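Local coordinates for iron-regulated outer membrane protein (Neisseria meningitidis, PDB 4B7O), which carries iron across the outer membrane as a TonB-dependent transporter, probably in the form of a siderophore complex, at residues G99-S104 and S244-R249; S126-L131 and R385-K390; T540-N545 and Y557-I562; A638-L643 and R657-Q662. All blocks are in the same frame, centred on the assembly; numbering follows the deposited sequence.

Contact 1 (G99-S104 and S244-R249); sequences GGNGTS and SALDKR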
loop_
_atom_site.group_PDB
_atom_site.type_symbol
_atom_site.label_atom_id
_atom_site.label_comp_id
_atom_site.label_asym_id
_atom_site.label_seq_id
_atom_site.Cartn_x
_atom_site.Cartn_y
_atom_site.Cartn_z
ATOM N N GLY A 99 -11.891 3.246 -7.222
ATOM C CA GLY A 99 -12.421 4.630 -7.341
ATOM C C GLY A 99 -12.548 5.406 -6.017
ATOM O O GLY A 99 -12.518 4.827 -4.923
ATOM N N GLY A 100 -12.695 6.721 -6.117
ATOM C CA GLY A 100 -13.025 7.490 -4.914
ATOM C C GLY A 100 -11.811 8.129 -4.308
ATOM O O GLY A 100 -10.697 7.911 -4.777
ATOM N N ASN A 101 -12.004 8.923 -3.266
ATOM C CA ASN A 101 -10.889 9.727 -2.787
ATOM C C ASN A 101 -10.483 9.184 -1.452
ATOM O O ASN A 101 -11.283 8.487 -0.778
ATOM C CB ASN A 101 -11.311 11.170 -2.687
ATOM C CG ASN A 101 -10.135 12.159 -2.610
ATOM O OD1 ASN A 101 -8.960 11.802 -2.361
ATOM N ND2 ASN A 101 -10.468 13.439 -2.796
ATOM N N GLY A 102 -9.232 9.468 -1.078
ATOM C CA GLY A 102 -8.689 9.019 0.205
ATOM C C GLY A 102 -8.841 7.517 0.405
ATOM O O GLY A 102 -8.561 6.724 -0.499
ATOM N N THR A 103 -9.340 7.144 1.579
ATOM C CA THR A 103 -9.429 5.767 2.014
ATOM C C THR A 103 -10.682 5.093 1.479
ATOM O O THR A 103 -10.969 3.923 1.804
ATOM C CB THR A 103 -9.275 5.657 3.535
ATOM O OG1 THR A 103 -10.071 6.669 4.180
ATOM C CG2 THR A 103 -7.846 5.903 3.865
ATOM N N SER A 104 -11.407 5.824 0.644
ATOM C CA SER A 104 -12.341 5.212 -0.313
ATOM C C SER A 104 -11.674 4.129 -1.154
ATOM O O SER A 104 -12.360 3.192 -1.560
ATOM C CB SER A 104 -12.920 6.246 -1.299
ATOM O OG SER A 104 -13.996 6.965 -0.704
ATOM N N SER A 244 -16.902 13.145 -1.601
ATOM C CA SER A 244 -15.679 12.660 -2.152
ATOM C C SER A 244 -14.628 13.715 -2.006
ATOM O O SER A 244 -13.554 13.565 -2.565
ATOM C CB SER A 244 -15.872 12.237 -3.617
ATOM O OG SER A 244 -16.166 13.342 -4.456
ATOM N N ALA A 245 -14.941 14.766 -1.241
ATOM C CA ALA A 245 -14.038 15.919 -0.982
ATOM C C ALA A 245 -13.125 15.622 0.175
ATOM O O ALA A 245 -13.559 15.091 1.200
ATOM C CB ALA A 245 -14.851 17.204 -0.667
ATOM N N LEU A 246 -11.851 15.947 0.040
ATOM C CA LEU A 246 -10.951 15.807 1.170
ATOM C C LEU A 246 -9.983 16.919 1.222
ATOM O O LEU A 246 -9.391 17.282 0.199
ATOM C CB LEU A 246 -10.171 14.507 1.077
ATOM C CG LEU A 246 -10.948 13.263 1.563
ATOM C CD1 LEU A 246 -10.082 12.022 1.346
ATOM C CD2 LEU A 246 -11.411 13.352 3.023
ATOM N N ASP A 247 -9.815 17.470 2.412
ATOM C CA ASP A 247 -8.745 18.382 2.631
ATOM C C ASP A 247 -7.563 17.631 3.237
ATOM O O ASP A 247 -7.553 17.359 4.432
ATOM C CB ASP A 247 -9.138 19.525 3.553
ATOM C CG ASP A 247 -8.048 20.582 3.616
ATOM O OD1 ASP A 247 -7.315 20.776 2.635
ATOM O OD2 ASP A 247 -7.879 21.229 4.621
ATOM N N LYS A 248 -6.566 17.331 2.415
ATOM C CA LYS A 248 -5.389 16.526 2.800
ATOM C C LYS A 248 -4.237 17.408 3.196
ATOM O O LYS A 248 -3.847 18.316 2.464
ATOM C CB LYS A 248 -4.948 15.704 1.609
ATOM C CG LYS A 248 -6.027 14.722 1.167
ATOM C CD LYS A 248 -5.680 14.226 -0.217
ATOM C CE LYS A 248 -6.581 13.106 -0.633
ATOM N NZ LYS A 248 -6.564 12.994 -2.113
ATOM N N ARG A 249 -3.685 17.163 4.361
ATOM C CA ARG A 249 -2.499 17.882 4.783
ATOM C C ARG A 249 -1.399 16.926 5.176
ATOM O O ARG A 249 -1.643 15.923 5.844
ATOM C CB ARG A 249 -2.826 18.764 5.960
ATOM C CG ARG A 249 -3.699 19.890 5.484
ATOM C CD ARG A 249 -4.379 20.599 6.616
ATOM N NE ARG A 249 -5.533 21.315 6.094
ATOM C CZ ARG A 249 -6.265 22.092 6.869
ATOM N NH1 ARG A 249 -5.916 22.238 8.148
ATOM N NH2 ARG A 249 -7.316 22.713 6.382
#
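The flat group that organises this contact is the carboxamide of N101: its two polar partners on segment 244-249 lie close to its plane, while L246 sits over one face with CD1 4.0 Å from N101 CG. On one side, ND2 donates to the backbone oxygen O of S244 over 3.1 Å. On the other, OD1 receives NZ of K248 at 2.7 Å, on a lone pair and in the carbonyl plane. With CG set anti to the main-chain N (chi1 -162°), N101 sends its amide outward from the loop, while K248 comes to meet it from the opposite direction on an extended chain. The same OD1 also takes a weak bond from G102 N, at 2.7 Å and with a bent N-H angle of 128°, so the amide oxygen is drawn on from both its own loop and the strand. This is plug-to-barrel docking as found in TonB-dependent transporters: segment 99-104 belongs to the plug, and strand 246-259 is part of the surrounding barrel wall. The L246 CD1 methyl also packs against the backbone of the loop, 3.5 Å from CA of G102, which has no side chain to intervene. E223, at the end of neighbouring strand 212-223, completes the polar network: its OE1 accepts from N101 ND2 and forms a salt bridge with K248 NZ. Farther along the plug loop, the hydroxyls of T103 and S104 bond to E283.

Contact 2 (S126-L131 and R385-K390); sequences SDSQIL and RHQEIK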
loop_
_atom_site.group_PDB
_atom_site.type_symbol
_atom_site.label_atom_id
_atom_site.label_comp_id
_atom_site.label_asym_id
_atom_site.label_seq_id
_atom_site.Cartn_x
_atom_site.Cartn_y
_atom_site.Cartn_z
ATOM N N SER A 126 2.060 -1.293 9.258
ATOM C CA SER A 126 1.188 -1.905 10.217
ATOM C C SER A 126 0.237 -2.687 9.359
ATOM O O SER A 126 0.054 -2.363 8.207
ATOM C CB SER A 126 0.417 -0.769 10.916
ATOM O OG SER A 126 -0.787 -1.217 11.444
ATOM N N ASP A 127 -0.386 -3.712 9.911
ATOM C CA ASP A 127 -1.237 -4.511 9.084
ATOM C C ASP A 127 -2.668 -4.489 9.554
ATOM O O ASP A 127 -3.550 -5.109 8.940
ATOM C CB ASP A 127 -0.650 -5.929 8.938
ATOM C CG ASP A 127 -0.718 -6.742 10.209
ATOM O OD1 ASP A 127 -0.755 -6.150 11.308
ATOM O OD2 ASP A 127 -0.702 -7.988 10.088
ATOM N N SER A 128 -2.920 -3.728 10.607
ATOM C CA SER A 128 -4.305 -3.560 11.073
ATOM C C SER A 128 -5.038 -2.486 10.285
ATOM O O SER A 128 -4.430 -1.704 9.557
ATOM C CB SER A 128 -4.370 -3.300 12.578
ATOM O OG SER A 128 -3.580 -4.287 13.256
ATOM N N GLN A 129 -6.353 -2.508 10.365
ATOM C CA GLN A 129 -7.122 -1.514 9.677
ATOM C C GLN A 129 -8.158 -0.824 10.588
ATOM O O GLN A 129 -8.493 -1.329 11.654
ATOM C CB GLN A 129 -7.812 -2.188 8.523
ATOM C CG GLN A 129 -8.964 -3.049 8.954
ATOM C CD GLN A 129 -9.629 -3.679 7.781
ATOM O OE1 GLN A 129 -9.661 -3.111 6.693
ATOM N NE2 GLN A 129 -10.125 -4.875 7.972
ATOM N N ILE A 130 -8.650 0.327 10.137
ATOM C CA ILE A 130 -9.837 0.992 10.685
ATOM C C ILE A 130 -11.206 0.269 10.467
ATOM O O ILE A 130 -11.889 0.003 11.416
ATOM C CB ILE A 130 -9.875 2.465 10.212
ATOM C CG1 ILE A 130 -8.633 3.184 10.765
ATOM C CG2 ILE A 130 -11.151 3.167 10.696
ATOM C CD1 ILE A 130 -8.346 4.464 10.041
ATOM N N LEU A 131 -11.625 -0.026 9.244
ATOM C CA LEU A 131 -12.917 -0.703 9.013
ATOM C C LEU A 131 -12.963 -1.229 7.606
ATOM O O LEU A 131 -12.382 -0.647 6.697
ATOM C CB LEU A 131 -14.106 0.230 9.225
ATOM C CG LEU A 131 -15.604 -0.191 9.201
ATOM C CD1 LEU A 131 -16.031 -0.765 10.539
ATOM C CD2 LEU A 131 -16.496 0.999 8.850
ATOM N N ARG A 385 7.553 -6.211 15.876
ATOM C CA ARG A 385 6.467 -5.252 15.697
ATOM C C ARG A 385 5.431 -5.412 16.772
ATOM O O ARG A 385 4.965 -6.509 16.949
ATOM C CB ARG A 385 5.753 -5.458 14.361
ATOM C CG ARG A 385 4.862 -4.284 14.048
ATOM C CD ARG A 385 4.243 -4.345 12.682
ATOM N NE ARG A 385 3.520 -5.563 12.506
ATOM C CZ ARG A 385 3.186 -6.068 11.328
ATOM N NH1 ARG A 385 3.498 -5.438 10.185
ATOM N NH2 ARG A 385 2.520 -7.190 11.327
ATOM N N HIS A 386 5.050 -4.320 17.441
ATOM C CA HIS A 386 3.916 -4.318 18.391
ATOM C C HIS A 386 2.799 -3.435 17.929
ATOM O O HIS A 386 2.995 -2.212 17.654
ATOM C CB HIS A 386 4.383 -3.875 19.805
ATOM C CG HIS A 386 3.339 -4.083 20.886
ATOM N ND1 HIS A 386 2.401 -3.148 21.180
ATOM C CD2 HIS A 386 3.083 -5.176 21.718
ATOM C CE1 HIS A 386 1.600 -3.622 22.150
ATOM N NE2 HIS A 386 2.011 -4.865 22.469
ATOM N N GLN A 387 1.618 -4.037 17.824
ATOM C CA GLN A 387 0.419 -3.282 17.554
ATOM C C GLN A 387 -0.577 -3.199 18.676
ATOM O O GLN A 387 -0.867 -4.214 19.300
ATOM C CB GLN A 387 -0.300 -3.879 16.357
ATOM C CG GLN A 387 0.181 -3.243 15.083
ATOM C CD GLN A 387 -0.091 -4.111 13.907
ATOM O OE1 GLN A 387 0.502 -5.188 13.771
ATOM N NE2 GLN A 387 -0.992 -3.663 13.050
ATOM N N GLU A 388 -1.188 -2.027 18.855
ATOM C CA GLU A 388 -2.268 -1.894 19.861
ATOM C C GLU A 388 -3.386 -1.034 19.341
ATOM O O GLU A 388 -3.132 0.115 18.937
ATOM C CB GLU A 388 -1.756 -1.289 21.181
ATOM C CG GLU A 388 -2.787 -1.360 22.313
ATOM C CD GLU A 388 -2.342 -0.810 23.712
ATOM O OE1 GLU A 388 -1.151 -0.406 23.922
ATOM O OE2 GLU A 388 -3.219 -0.766 24.629
ATOM N N ILE A 389 -4.603 -1.586 19.343
ATOM C CA ILE A 389 -5.795 -0.884 18.924
ATOM C C ILE A 389 -6.420 -0.338 20.234
ATOM O O ILE A 389 -6.567 -1.085 21.173
ATOM C CB ILE A 389 -6.770 -1.872 18.270
ATOM C CG1 ILE A 389 -6.313 -2.315 16.886
ATOM C CG2 ILE A 389 -8.117 -1.293 18.100
ATOM C CD1 ILE A 389 -7.313 -3.149 16.073
ATOM N N LYS A 390 -6.757 0.958 20.296
ATOM C CA LYS A 390 -7.264 1.639 21.525
ATOM C C LYS A 390 -8.435 2.460 21.153
ATOM O O LYS A 390 -8.250 3.565 20.651
ATOM C CB LYS A 390 -6.222 2.612 22.087
ATOM C CG LYS A 390 -4.808 2.108 21.918
ATOM C CD LYS A 390 -3.784 3.202 22.131
ATOM C CE LYS A 390 -2.433 2.545 22.205
ATOM N NZ LYS A 390 -1.424 3.470 22.751
#
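A buried polar contact between plug and barrel wall is made here, with S126, D127 and S128 of a plug loop gathered round two inward-reaching side chains, R385 and Q387, of barrel strand 376-391. The pairing of D127 with R385 is electrostatic rather than directional. D127 OD1 sits over one face of the guanidinium, 3.4 Å from NH2, and well out of its plane, with no N-H aimed at the oxygen. D127 reaches this place because CG stands between the backbone N and the carbonyl carbon (chi1 70°), which swings the carboxylate back to the wall. Q387 brings its amide end in among S126, D127 and S128, where its CD lies 3.4 Å from D127 OD1. The S128 hydroxyl closes on the same group, with OG 3.6 Å from Q387 CD, and S126 OG approaches it as well. Within the loop, S128 N makes a weak 3.4 Å bond to S126 OG. The stronger partners of both charges lie on the adjacent barrel strand 441-455: K442 for D127 OD2 and D444 for R385 NH2. Strand 355-373, pairing with the other edge of strand 376-391, contributes T361, which touches S126, R385 and Q387.

Contact 3 (T540-N545 and Y557-I562); sequences TEIGFN and YFWQTI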
loop_
_atom_site.group_PDB
_atom_site.type_symbol
_atom_site.label_atom_id
_atom_site.label_comp_id
_atom_site.label_asym_id
_atom_site.label_seq_id
_atom_site.Cartn_x
_atom_site.Cartn_y
_atom_site.Cartn_z
ATOM N N THR A 540 6.385 -19.217 -6.036
ATOM C CA THR A 540 7.423 -19.519 -6.999
ATOM C C THR A 540 7.283 -18.734 -8.262
ATOM O O THR A 540 6.198 -18.601 -8.816
ATOM C CB THR A 540 7.608 -21.033 -7.198
ATOM O OG1 THR A 540 7.862 -21.332 -8.579
ATOM C CG2 THR A 540 6.459 -21.762 -6.741
ATOM N N GLU A 541 8.368 -18.129 -8.692
ATOM C CA GLU A 541 8.316 -17.411 -9.974
ATOM C C GLU A 541 9.503 -17.448 -10.918
ATOM O O GLU A 541 10.635 -17.554 -10.476
ATOM C CB GLU A 541 7.868 -15.953 -9.813
ATOM C CG GLU A 541 8.435 -15.102 -8.706
ATOM C CD GLU A 541 7.573 -13.819 -8.560
ATOM O OE1 GLU A 541 7.499 -12.991 -9.523
ATOM O OE2 GLU A 541 6.966 -13.639 -7.477
ATOM N N ILE A 542 9.250 -17.312 -12.214
ATOM C CA ILE A 542 10.376 -17.161 -13.133
ATOM C C ILE A 542 10.356 -15.756 -13.722
ATOM O O ILE A 542 9.302 -15.143 -13.808
ATOM C CB ILE A 542 10.376 -18.291 -14.166
ATOM C CG1 ILE A 542 8.995 -18.427 -14.774
ATOM C CG2 ILE A 542 10.657 -19.664 -13.470
ATOM C CD1 ILE A 542 9.055 -19.299 -15.998
ATOM N N GLY A 543 11.507 -15.205 -14.098
ATOM C CA GLY A 543 11.462 -13.906 -14.769
ATOM C C GLY A 543 12.645 -13.756 -15.668
ATOM O O GLY A 543 13.463 -14.624 -15.696
ATOM N N PHE A 544 12.730 -12.640 -16.373
ATOM C CA PHE A 544 13.846 -12.324 -17.248
ATOM C C PHE A 544 13.877 -10.792 -17.390
ATOM O O PHE A 544 12.861 -10.073 -17.171
ATOM C CB PHE A 544 13.690 -13.039 -18.655
ATOM C CG PHE A 544 12.780 -12.331 -19.534
ATOM C CD1 PHE A 544 13.236 -11.288 -20.276
ATOM C CD2 PHE A 544 11.423 -12.573 -19.473
ATOM C CE1 PHE A 544 12.337 -10.515 -21.026
ATOM C CE2 PHE A 544 10.526 -11.827 -20.226
ATOM C CZ PHE A 544 10.984 -10.788 -20.998
ATOM N N ASN A 545 15.031 -10.263 -17.729
ATOM C CA ASN A 545 15.123 -8.807 -17.924
ATOM C C ASN A 545 16.053 -8.658 -19.061
ATOM O O ASN A 545 17.056 -9.344 -19.122
ATOM C CB ASN A 545 15.720 -8.129 -16.689
ATOM C CG ASN A 545 14.857 -8.335 -15.447
ATOM O OD1 ASN A 545 14.900 -9.393 -14.800
ATOM N ND2 ASN A 545 14.003 -7.343 -15.145
ATOM N N TYR A 557 6.404 -14.822 -14.416
ATOM C CA TYR A 557 5.264 -15.686 -14.240
ATOM C C TYR A 557 5.299 -16.203 -12.821
ATOM O O TYR A 557 6.337 -16.607 -12.361
ATOM C CB TYR A 557 5.282 -16.849 -15.201
ATOM C CG TYR A 557 3.908 -17.361 -15.400
ATOM C CD1 TYR A 557 3.279 -18.139 -14.425
ATOM C CD2 TYR A 557 3.184 -16.988 -16.520
ATOM C CE1 TYR A 557 1.968 -18.599 -14.607
ATOM C CE2 TYR A 557 1.900 -17.415 -16.720
ATOM C CZ TYR A 557 1.304 -18.225 -15.776
ATOM O OH TYR A 557 0.032 -18.607 -15.993
ATOM N N PHE A 558 4.184 -16.152 -12.106
ATOM C CA PHE A 558 4.255 -16.478 -10.687
ATOM C C PHE A 558 3.186 -17.466 -10.314
ATOM O O PHE A 558 2.162 -17.524 -10.949
ATOM C CB PHE A 558 4.116 -15.225 -9.809
ATOM C CG PHE A 558 2.848 -14.492 -10.053
ATOM C CD1 PHE A 558 1.685 -14.878 -9.388
ATOM C CD2 PHE A 558 2.804 -13.474 -11.009
ATOM C CE1 PHE A 558 0.483 -14.220 -9.617
ATOM C CE2 PHE A 558 1.611 -12.818 -11.262
ATOM C CZ PHE A 558 0.452 -13.194 -10.568
ATOM N N TRP A 559 3.454 -18.270 -9.304
ATOM C CA TRP A 559 2.421 -19.161 -8.801
ATOM C C TRP A 559 2.443 -19.080 -7.328
ATOM O O TRP A 559 3.532 -19.108 -6.704
ATOM C CB TRP A 559 2.749 -20.557 -9.129
ATOM C CG TRP A 559 2.768 -20.884 -10.585
ATOM C CD1 TRP A 559 1.754 -21.443 -11.315
ATOM C CD2 TRP A 559 3.892 -20.737 -11.511
ATOM N NE1 TRP A 559 2.142 -21.651 -12.592
ATOM C CE2 TRP A 559 3.430 -21.267 -12.775
ATOM C CE3 TRP A 559 5.194 -20.246 -11.405
ATOM C CZ2 TRP A 559 4.243 -21.314 -13.899
ATOM C CZ3 TRP A 559 6.021 -20.285 -12.530
ATOM C CH2 TRP A 559 5.540 -20.789 -13.765
ATOM N N GLN A 560 1.271 -18.984 -6.724
ATOM C CA GLN A 560 1.301 -18.842 -5.309
ATOM C C GLN A 560 0.231 -19.606 -4.659
ATOM O O GLN A 560 -0.881 -19.666 -5.136
ATOM C CB GLN A 560 1.261 -17.396 -4.913
ATOM C CG GLN A 560 2.000 -17.156 -3.587
ATOM C CD GLN A 560 1.408 -15.960 -2.949
ATOM O OE1 GLN A 560 2.085 -15.173 -2.295
ATOM N NE2 GLN A 560 0.102 -15.764 -3.213
ATOM N N THR A 561 0.613 -20.256 -3.578
ATOM C CA THR A 561 -0.315 -20.942 -2.708
ATOM C C THR A 561 -0.238 -20.343 -1.302
ATOM O O THR A 561 0.862 -20.157 -0.729
ATOM C CB THR A 561 0.037 -22.435 -2.619
ATOM O OG1 THR A 561 0.196 -22.908 -3.934
ATOM C CG2 THR A 561 -1.128 -23.254 -1.969
ATOM N N ILE A 562 -1.399 -20.053 -0.747
ATOM C CA ILE A 562 -1.436 -19.618 0.654
ATOM C C ILE A 562 -2.305 -20.586 1.431
ATOM O O ILE A 562 -3.511 -20.774 1.142
ATOM C CB ILE A 562 -1.869 -18.164 0.808
ATOM C CG1 ILE A 562 -0.912 -17.282 0.027
ATOM C CG2 ILE A 562 -1.676 -17.701 2.239
ATOM C CD1 ILE A 562 -1.429 -15.868 -0.231
#
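T540 and W559 illustrate how a transmembrane hairpin is sewn together by its backbone and finished by its side chains. They form a hydrogen-bonded antiparallel pair, with T540 N to W559 O at 2.9 Å and the return bond from W559 N to T540 O at 2.8 Å. I542 and Y557 make the next such pair, while E541 faces F558 across the non-hydrogen-bonded site between them. The W559 side chain has CG anti to the carbonyl carbon (chi1 -65°), and this lays the indole back across the partner strand. Its edge meets T540, with O in the ring plane and 3.2 Å from CE3. Further round the rim, W559 CZ3 approaches I542 CG1 at 4.2 Å. Over one face of the indole stands CD1 of Y557, two residues earlier on the same strand. I542 holds CG1 between the backbone N and the carbonyl carbon (chi1 49°), a setting that also brings CG1 within 4.1 Å of Y557 CB. On the other face of the strands, the carboxylate of E541 passes obliquely by F558, whose CB is 3.9 Å from E541 CD; the carboxylate and ring planes are 41° apart. E541 accepts from N539 and forms salt bridges with K66 and R110 of the plug, which identifies this face as the interior of the barrel. The two cations would be expected to favour an ionised carboxylate there, whereas the indole, phenol ring and isoleucine on the outward face are consistent with a surface suited to the membrane.

Contact 4 (A638-L643 and R657-Q662); sequences AWTASL and RGRYVQ. Unlike the reference sequence in segment 638-643: A638 (reference Thr).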
loop_
_atom_site.group_PDB
_atom_site.type_symbol
_atom_site.label_atom_id
_atom_site.label_comp_id
_atom_site.label_asym_id
_atom_site.label_seq_id
_atom_site.Cartn_x
_atom_site.Cartn_y
_atom_site.Cartn_z
ATOM N N ALA A 638 -4.783 -6.043 -17.662
ATOM C CA ALA A 638 -4.540 -4.653 -17.695
ATOM C C ALA A 638 -3.407 -4.334 -18.640
ATOM O O ALA A 638 -2.368 -4.961 -18.549
ATOM C CB ALA A 638 -4.254 -4.140 -16.265
ATOM N N TRP A 639 -3.612 -3.345 -19.522
ATOM C CA TRP A 639 -2.617 -2.907 -20.490
ATOM C C TRP A 639 -2.321 -1.486 -20.222
ATOM O O TRP A 639 -3.228 -0.726 -19.973
ATOM C CB TRP A 639 -3.148 -2.961 -21.915
ATOM C CG TRP A 639 -3.597 -4.331 -22.365
ATOM C CD1 TRP A 639 -4.782 -4.948 -22.069
ATOM C CD2 TRP A 639 -2.860 -5.298 -23.194
ATOM N NE1 TRP A 639 -4.843 -6.184 -22.636
ATOM C CE2 TRP A 639 -3.734 -6.451 -23.339
ATOM C CE3 TRP A 639 -1.597 -5.321 -23.794
ATOM C CZ2 TRP A 639 -3.362 -7.586 -24.060
ATOM C CZ3 TRP A 639 -1.220 -6.467 -24.529
ATOM C CH2 TRP A 639 -2.081 -7.571 -24.660
ATOM N N THR A 640 -1.053 -1.097 -20.321
ATOM C CA THR A 640 -0.668 0.273 -20.129
ATOM C C THR A 640 0.255 0.565 -21.271
ATOM O O THR A 640 0.858 -0.365 -21.803
ATOM C CB THR A 640 0.034 0.527 -18.754
ATOM O OG1 THR A 640 0.933 -0.529 -18.423
ATOM C CG2 THR A 640 -0.966 0.513 -17.626
ATOM N N ALA A 641 0.377 1.831 -21.675
ATOM C CA ALA A 641 1.364 2.195 -22.697
ATOM C C ALA A 641 1.565 3.674 -22.593
ATOM O O ALA A 641 0.653 4.392 -22.185
ATOM C CB ALA A 641 0.862 1.871 -24.104
ATOM N N SER A 642 2.730 4.166 -23.005
ATOM C CA SER A 642 2.842 5.594 -23.192
ATOM C C SER A 642 3.804 5.893 -24.275
ATOM O O SER A 642 4.688 5.096 -24.579
ATOM C CB SER A 642 3.277 6.356 -21.910
ATOM O OG SER A 642 4.439 5.794 -21.344
ATOM N N LEU A 643 3.673 7.091 -24.818
ATOM C CA LEU A 643 4.597 7.549 -25.816
ATOM C C LEU A 643 4.871 8.945 -25.477
ATOM O O LEU A 643 3.942 9.697 -25.256
ATOM C CB LEU A 643 3.922 7.460 -27.172
ATOM C CG LEU A 643 4.766 7.866 -28.356
ATOM C CD1 LEU A 643 6.039 7.005 -28.334
ATOM C CD2 LEU A 643 3.946 7.619 -29.627
ATOM N N ARG A 657 -0.613 8.902 -22.438
ATOM C CA ARG A 657 -0.541 7.759 -21.546
ATOM C C ARG A 657 -1.879 7.020 -21.586
ATOM O O ARG A 657 -2.917 7.622 -21.749
ATOM C CB ARG A 657 -0.223 8.228 -20.122
ATOM C CG ARG A 657 0.001 7.087 -19.154
ATOM C CD ARG A 657 0.488 7.513 -17.765
ATOM N NE ARG A 657 1.947 7.818 -17.688
ATOM C CZ ARG A 657 2.474 9.054 -17.536
ATOM N NH1 ARG A 657 1.712 10.130 -17.500
ATOM N NH2 ARG A 657 3.780 9.238 -17.445
ATOM N N GLY A 658 -1.885 5.722 -21.465
ATOM C CA GLY A 658 -3.170 5.075 -21.572
ATOM C C GLY A 658 -3.213 3.833 -20.745
ATOM O O GLY A 658 -2.195 3.208 -20.532
ATOM N N ARG A 659 -4.402 3.476 -20.273
ATOM C CA ARG A 659 -4.538 2.328 -19.439
ATOM C C ARG A 659 -5.809 1.672 -19.839
ATOM O O ARG A 659 -6.866 2.312 -19.833
ATOM C CB ARG A 659 -4.613 2.768 -17.993
ATOM C CG ARG A 659 -4.563 1.614 -17.037
ATOM C CD ARG A 659 -4.629 2.101 -15.614
ATOM N NE ARG A 659 -4.916 0.975 -14.731
ATOM C CZ ARG A 659 -3.997 0.206 -14.139
ATOM N NH1 ARG A 659 -2.707 0.421 -14.319
ATOM N NH2 ARG A 659 -4.381 -0.789 -13.362
ATOM N N TYR A 660 -5.724 0.404 -20.223
ATOM C CA TYR A 660 -6.887 -0.291 -20.668
ATOM C C TYR A 660 -7.019 -1.511 -19.858
ATOM O O TYR A 660 -6.063 -2.290 -19.712
ATOM C CB TYR A 660 -6.778 -0.631 -22.147
ATOM C CG TYR A 660 -7.163 0.537 -23.073
ATOM C CD1 TYR A 660 -6.419 1.736 -23.076
ATOM C CD2 TYR A 660 -8.272 0.435 -23.968
ATOM C CE1 TYR A 660 -6.760 2.792 -23.924
ATOM C CE2 TYR A 660 -8.603 1.492 -24.830
ATOM C CZ TYR A 660 -7.841 2.648 -24.796
ATOM O OH TYR A 660 -8.147 3.692 -25.601
ATOM N N VAL A 661 -8.199 -1.690 -19.281
ATOM C CA VAL A 661 -8.483 -2.953 -18.627
ATOM C C VAL A 661 -9.645 -3.678 -19.251
ATOM O O VAL A 661 -10.676 -3.089 -19.570
ATOM C CB VAL A 661 -8.426 -2.917 -17.077
ATOM C CG1 VAL A 661 -7.977 -1.577 -16.548
ATOM C CG2 VAL A 661 -9.663 -3.479 -16.393
ATOM N N GLN A 662 -9.420 -4.956 -19.496
ATOM C CA GLN A 662 -10.389 -5.813 -20.147
ATOM C C GLN A 662 -11.445 -6.287 -19.117
ATOM O O GLN A 662 -11.249 -6.196 -17.916
ATOM C CB GLN A 662 -9.658 -7.011 -20.775
ATOM C CG GLN A 662 -8.847 -6.586 -21.965
ATOM C CD GLN A 662 -8.319 -7.760 -22.758
ATOM O OE1 GLN A 662 -7.174 -8.184 -22.583
ATOM N NE2 GLN A 662 -9.133 -8.255 -23.679
#
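W639 and Y660 exchange backbone bonds as a hydrogen-bonded antiparallel pair, W639 N reaching Y660 O at 2.7 Å and Y660 N reaching W639 O at 2.8 Å. A641 and G658 repeat the pattern farther along the hairpin. Just beyond V661, where strand 652-665 is interrupted, Q662 turns its amide toward the indole: W639 NE1 donates to Q662 OE1 over 3.1 Å. This bond is nearly straight (173°) and lies in the ring plane, yet it meets the amide from above, 43° out of the carbonyl plane. On the other face of the hairpin T640 and R659 run side by side and point the same way, with T640 CG2 3.7 Å from R659 NH1. The next shell comes from the plug. R659 bonds to K90 O and forms a salt bridge with D96, while the T640 hydroxyl bonds to E91 O. The E91 carboxylate itself spans the non-hydrogen-bonded pair of S642 and R657, accepting from S642 OG and making a salt bridge with R657 NE. Y660 OH, on the outward face, bonds to N691 of the following strand. Charged and hydroxyl groups thus face the plug, which meets them with both backbone oxygens and carboxylates, so its docking here is chiefly polar.

In the fold
From the N terminus, the chain first builds the plug and then the barrel around it. The plug loop after strand 95-97 waits until strand 246-259 for contact 1, and the loop holding 126-131 until strand 376-391 for contact 2. Because their segments alternate along the chain, these two long closures cross, each tying plug to wall. Contacts 3 and 4 follow in series, each closing a short barrel hairpin: strands 535-547 with 551-567, then 638-647 with 652-665. Contacts 1 and 3 lie on opposite sides of the chain's centre, about 34 Å between centres, as do contacts 2 and 4, at about 35 Å. The four therefore sample the wall around the plug.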